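Local coordinates for protein yojF (PDB 1NJH), which is of unknown function, belongs to the DUF1806 family and forms a two-subunit assembly through its antiparallel beta sheet, at residues Y87-D90 and E91-L95; L72-E76 and G77-A81. All blocks are in the same frame, centred on the assembly; numbering follows the deposited sequence.

Contact 1. Residues Y87-D90 and E91-L95; sequences YTVD and EENRL
D90 and R94 face each other across a tight turn and carry most of its polar contacts. The salt bridge is side-on. R94 NE gives a bond of 2.9 Å to D90 OD1, on the syn lone pair of that oxygen. R94 NH2 reaches the same D90 OD1 at 3.2 Å, nearly in line with its C-O bond. OD1 lies in the guanidinium plane, and the carboxylate is turned 32° from it. A water also bridges D90 OD1 and R94 NH2. E92 OE1 lies over one guanidinium face and adds charge attraction alone.

The other carboxylate oxygen holds the backbone. D90 OD2 takes the N-H of R94 at 2.7 Å, from above the carboxylate plane, and a weak bond from E92 N. With chi1 at 67°, D90 CG sits between its own N and carbonyl carbon, which swings the carboxylate in over the turn. With an alanine here, the R94 guanidinium would probably lose its carboxylate mate and the R94 N-H this acceptor.

Backbone bonds close the loop: N93 N to D90 O at 2.7 Å, and D90 N to R94 O at 3.1 Å.

Apolar packing lies on the strand side. L95 CD1 meets V89 CG2 and the edge of the Y87 ring, whose hydroxyl bonds D11. This is a type I beta turn, D90 to N93, in the hairpin joining strands 78-89 and 95-101.

Contact 2. Residues L72-E76 and G77-A81; sequences LKTEE and GWIYA
K73 lies over one face of the W78 indole. Its CD sits 3.4 Å from the centroid of the six-membered ring, almost exactly on the ring normal, as a CH-pi contact. CE continues across the same face, 3.6 Å from W78 CZ2. The ammonium then stands over the five-membered ring in a cation-pi contact, with NZ 4.3 Å from its centroid. The chain bends at chi2 (72°) and again at chi4 (77°), which carries NZ back toward the turn.

There NZ meets two backbone carbonyls. K73 NZ gives a hydrogen bond of 2.8 Å to G77 O and a longer one to T74 O. G77 O also accepts from T74 N at 3.0 Å. The two donors come to this oxygen from opposite faces of its carbonyl plane. The lysine therefore ties the turn together as well as packing on the indole.

T74 adds a weak bond inside the turn, from G77 N to T74 OG1. Its methyl points elsewhere: T74 CG2 touches I79 CD1 at 4.1 Å, and the two side chains cross at about a right angle.

On the face bearing L72 and I79, the contacts are apolar. L72 CB meets I79 CB, and L72 CD1 rests on I79 CB and CG2. Both residues also pack on I26 of strand 24-32. The backbones of L72 and I79 form a hydrogen-bonded antiparallel pair: L72 N to I79 O is 2.8 Å and I79 N to L72 O is 3.0 Å. K73 and W78 form the neighbouring non-hydrogen-bonded pair.

W78, I79 and Y80 also pair antiparallel with a strand of the second subunit. This is the turn end of a beta hairpin, strands 68-74 and 78-89, whose second strand continues the sheet across the dimer interface.

Overall arrangement
Both contacts use strand 78-89, one at each end. Contact 2 comes first along the chain, in the hairpin from strand 68-74 into the start of 78-89. Contact 1 follows, where that strand ends and turns toward strand 95-101. Their centres are 21 Å apart, on opposite sides of the chain's centre, and their nearest atoms are about 7 Å apart without touching. The two hairpins thus link three successive strands of one antiparallel sheet. Their surroundings differ. Contact 1 packs by helix 9-18 and is not touched by the other subunit, while contact 2 lies at the subunit interface.

Contact 1. Residues Y87-D90 and E91-L95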
loop_
_atom_site.group_PDB
_atom_site.type_symbol
_atom_site.label_atom_id
_atom_site.label_comp_id
_atom_site.label_asym_id
_atom_site.label_seq_id
_atom_site.Cartn_x
_atom_site.Cartn_y
_atom_site.Cartn_z
ATOM N N TYR A 87 -13.635 3.883 12.299
ATOM C CA TYR A 87 -12.733 2.917 12.904
ATOM C C TYR A 87 -13.389 2.124 14.020
ATOM O O TYR A 87 -14.547 2.347 14.374
ATOM C CB TYR A 87 -11.531 3.644 13.523
ATOM C CG TYR A 87 -11.808 4.198 14.918
ATOM C CD1 TYR A 87 -11.110 3.724 16.027
ATOM C CD2 TYR A 87 -12.775 5.178 15.122
ATOM C CE1 TYR A 87 -11.373 4.213 17.311
ATOM C CE2 TYR A 87 -13.044 5.678 16.402
ATOM C CZ TYR A 87 -12.341 5.191 17.488
ATOM O OH TYR A 87 -12.604 5.682 18.753
ATOM N N THR A 88 -12.600 1.215 14.580
ATOM C CA THR A 88 -12.989 0.414 15.728
ATOM C C THR A 88 -11.788 -0.416 16.118
ATOM O O THR A 88 -10.805 -0.502 15.383
ATOM C CB THR A 88 -14.148 -0.552 15.444
ATOM O OG1 THR A 88 -14.643 -1.062 16.694
ATOM C CG2 THR A 88 -13.671 -1.738 14.607
ATOM N N VAL A 89 -11.866 -1.011 17.295
ATOM C CA VAL A 89 -10.823 -1.888 17.779
ATOM C C VAL A 89 -11.646 -3.118 18.086
ATOM O O VAL A 89 -12.498 -3.081 18.973
ATOM C CB VAL A 89 -10.170 -1.334 19.041
ATOM C CG1 VAL A 89 -9.243 -2.377 19.650
ATOM C CG2 VAL A 89 -9.400 -0.063 18.687
ATOM N N ASP A 90 -11.409 -4.195 17.344
ATOM C CA ASP A 90 -12.198 -5.406 17.513
ATOM C C ASP A 90 -11.833 -6.316 18.669
ATOM O O ASP A 90 -10.918 -6.034 19.437
ATOM C CB ASP A 90 -12.223 -6.194 16.197
ATOM C CG ASP A 90 -10.872 -6.752 15.807
ATOM O OD1 ASP A 90 -10.741 -7.130 14.629
ATOM O OD2 ASP A 90 -9.957 -6.831 16.657
ATOM N N GLU A 91 -12.580 -7.410 18.791
ATOM C CA GLU A 91 -12.376 -8.384 19.855
ATOM C C GLU A 91 -10.957 -8.931 19.890
ATOM O O GLU A 91 -10.476 -9.369 20.942
ATOM C CB GLU A 91 -13.373 -9.538 19.708
ATOM C CG GLU A 91 -13.438 -10.148 18.311
ATOM C CD GLU A 91 -14.167 -9.264 17.304
ATOM O OE1 GLU A 91 -14.313 -9.685 16.135
ATOM O OE2 GLU A 91 -14.597 -8.152 17.677
ATOM N N GLU A 92 -10.287 -8.910 18.741
ATOM C CA GLU A 92 -8.918 -9.403 18.656
ATOM C C GLU A 92 -7.933 -8.267 18.888
ATOM O O GLU A 92 -6.726 -8.424 18.703
ATOM C CB GLU A 92 -8.675 -10.047 17.293
ATOM C CG GLU A 92 -9.392 -11.376 17.120
ATOM C CD GLU A 92 -9.424 -11.837 15.680
ATOM O OE1 GLU A 92 -8.347 -11.903 15.049
ATOM O OE2 GLU A 92 -10.529 -12.134 15.178
ATOM N N ASN A 93 -8.462 -7.126 19.315
ATOM C CA ASN A 93 -7.644 -5.958 19.589
ATOM C C ASN A 93 -6.926 -5.487 18.324
ATOM O O ASN A 93 -5.749 -5.126 18.361
ATOM C CB ASN A 93 -6.620 -6.274 20.679
ATOM C CG ASN A 93 -5.902 -5.038 21.169
ATOM O OD1 ASN A 93 -6.526 -4.102 21.669
ATOM N ND2 ASN A 93 -4.582 -5.025 21.028
ATOM N N ARG A 94 -7.630 -5.495 17.202
ATOM C CA ARG A 94 -7.018 -5.036 15.962
ATOM C C ARG A 94 -7.621 -3.685 15.628
ATOM O O ARG A 94 -8.846 -3.517 15.656
ATOM C CB ARG A 94 -7.274 -6.037 14.826
ATOM C CG ARG A 94 -6.696 -7.410 15.092
ATOM C CD ARG A 94 -6.960 -8.361 13.936
ATOM N NE ARG A 94 -8.382 -8.479 13.621
ATOM C CZ ARG A 94 -8.872 -9.329 12.725
ATOM N NH1 ARG A 94 -8.051 -10.135 12.061
ATOM N NH2 ARG A 94 -10.176 -9.365 12.481
ATOM N N LEU A 95 -6.760 -2.708 15.338
ATOM C CA LEU A 95 -7.228 -1.381 14.987
ATOM C C LEU A 95 -7.594 -1.388 13.506
ATOM O O LEU A 95 -6.740 -1.580 12.630
ATOM C CB LEU A 95 -6.144 -0.319 15.269
ATOM C CG LEU A 95 -6.400 1.117 14.782
ATOM C CD1 LEU A 95 -7.611 1.711 15.506
ATOM C CD2 LEU A 95 -5.162 1.984 15.058
HETATM O O HOH W 1 -12.733 -7.789 13.285
#

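Contact 2. Residues L72-E76 and G77-A81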
loop_
_atom_site.group_PDB
_atom_site.type_symbol
_atom_site.label_atom_id
_atom_site.label_comp_id
_atom_site.label_asym_id
_atom_site.label_seq_id
_atom_site.Cartn_x
_atom_site.Cartn_y
_atom_site.Cartn_z
ATOM N N LEU A 72 2.684 6.508 9.666
ATOM C CA LEU A 72 3.450 5.636 10.557
ATOM C C LEU A 72 4.881 5.655 10.057
ATOM O O LEU A 72 5.108 5.396 8.880
ATOM C CB LEU A 72 2.923 4.192 10.459
ATOM C CG LEU A 72 1.424 3.937 10.629
ATOM C CD1 LEU A 72 1.152 2.436 10.450
ATOM C CD2 LEU A 72 0.977 4.406 12.020
ATOM N N LYS A 73 5.848 5.948 10.925
ATOM C CA LYS A 73 7.248 5.950 10.511
ATOM C C LYS A 73 7.836 4.596 10.873
ATOM O O LYS A 73 7.985 4.277 12.060
ATOM C CB LYS A 73 8.045 7.049 11.230
ATOM C CG LYS A 73 9.486 7.130 10.755
ATOM C CD LYS A 73 9.578 7.706 9.349
ATOM C CE LYS A 73 10.986 7.587 8.768
ATOM N NZ LYS A 73 11.360 6.213 8.289
ATOM N N THR A 74 8.176 3.806 9.860
ATOM C CA THR A 74 8.714 2.473 10.098
ATOM C C THR A 74 10.226 2.511 10.202
ATOM O O THR A 74 10.857 3.581 10.091
ATOM C CB THR A 74 8.317 1.489 8.963
ATOM O OG1 THR A 74 8.931 1.916 7.742
ATOM C CG2 THR A 74 6.802 1.449 8.777
ATOM N N GLU A 75 10.797 1.327 10.410
ATOM C CA GLU A 75 12.233 1.149 10.538
ATOM C C GLU A 75 12.982 2.000 9.520
ATOM O O GLU A 75 13.837 2.799 9.886
ATOM C CB GLU A 75 12.581 -0.335 10.373
ATOM C CG GLU A 75 11.982 -1.219 11.470
ATOM C CD GLU A 75 12.274 -2.700 11.281
ATOM O OE1 GLU A 75 11.744 -3.302 10.321
ATOM O OE2 GLU A 75 13.034 -3.265 12.097
ATOM N N GLU A 76 12.664 1.845 8.243
ATOM C CA GLU A 76 13.337 2.653 7.234
ATOM C C GLU A 76 12.426 3.163 6.135
ATOM O O GLU A 76 12.872 3.454 5.024
ATOM C CB GLU A 76 14.530 1.890 6.643
ATOM C CG GLU A 76 14.284 0.452 6.258
ATOM C CD GLU A 76 15.594 -0.315 6.065
ATOM O OE1 GLU A 76 16.567 0.278 5.552
ATOM O OE2 GLU A 76 15.642 -1.516 6.409
ATOM N N GLY A 77 11.146 3.302 6.470
ATOM C CA GLY A 77 10.172 3.778 5.514
ATOM C C GLY A 77 8.973 4.464 6.136
ATOM O O GLY A 77 9.029 4.971 7.267
ATOM N N TRP A 78 7.876 4.483 5.388
ATOM C CA TRP A 78 6.653 5.131 5.828
ATOM C C TRP A 78 5.412 4.405 5.355
ATOM O O TRP A 78 5.436 3.752 4.317
ATOM C CB TRP A 78 6.548 6.537 5.240
ATOM C CG TRP A 78 7.760 7.388 5.363
ATOM C CD1 TRP A 78 8.950 7.223 4.715
ATOM C CD2 TRP A 78 7.896 8.546 6.175
ATOM N NE1 TRP A 78 9.827 8.219 5.079
ATOM C CE2 TRP A 78 9.202 9.045 5.977
ATOM C CE3 TRP A 78 7.040 9.218 7.055
ATOM C CZ2 TRP A 78 9.674 10.187 6.629
ATOM C CZ3 TRP A 78 7.508 10.359 7.705
ATOM C CH2 TRP A 78 8.815 10.829 7.486
ATOM N N ILE A 79 4.333 4.534 6.130
ATOM C CA ILE A 79 3.035 3.993 5.757
ATOM C C ILE A 79 2.114 5.179 5.985
ATOM O O ILE A 79 2.112 5.804 7.063
ATOM C CB ILE A 79 2.616 2.814 6.631
ATOM C CG1 ILE A 79 3.537 1.633 6.360
ATOM C CG2 ILE A 79 1.139 2.479 6.365
ATOM C CD1 ILE A 79 3.210 0.407 7.187
ATOM N N TYR A 80 1.354 5.527 4.956
ATOM C CA TYR A 80 0.484 6.682 5.028
ATOM C C TYR A 80 -0.862 6.411 4.354
ATOM O O TYR A 80 -0.924 5.772 3.302
ATOM C CB TYR A 80 1.207 7.841 4.349
ATOM C CG TYR A 80 0.423 9.111 4.220
ATOM C CD1 TYR A 80 0.314 10.004 5.286
ATOM C CD2 TYR A 80 -0.192 9.438 3.017
ATOM C CE1 TYR A 80 -0.395 11.196 5.146
ATOM C CE2 TYR A 80 -0.897 10.623 2.867
ATOM C CZ TYR A 80 -0.997 11.497 3.931
ATOM O OH TYR A 80 -1.707 12.673 3.764
ATOM N N ALA A 81 -1.938 6.874 4.988
ATOM C CA ALA A 81 -3.291 6.693 4.459
ATOM C C ALA A 81 -4.084 7.975 4.712
ATOM O O ALA A 81 -4.098 8.491 5.831
ATOM C CB ALA A 81 -3.990 5.511 5.145
#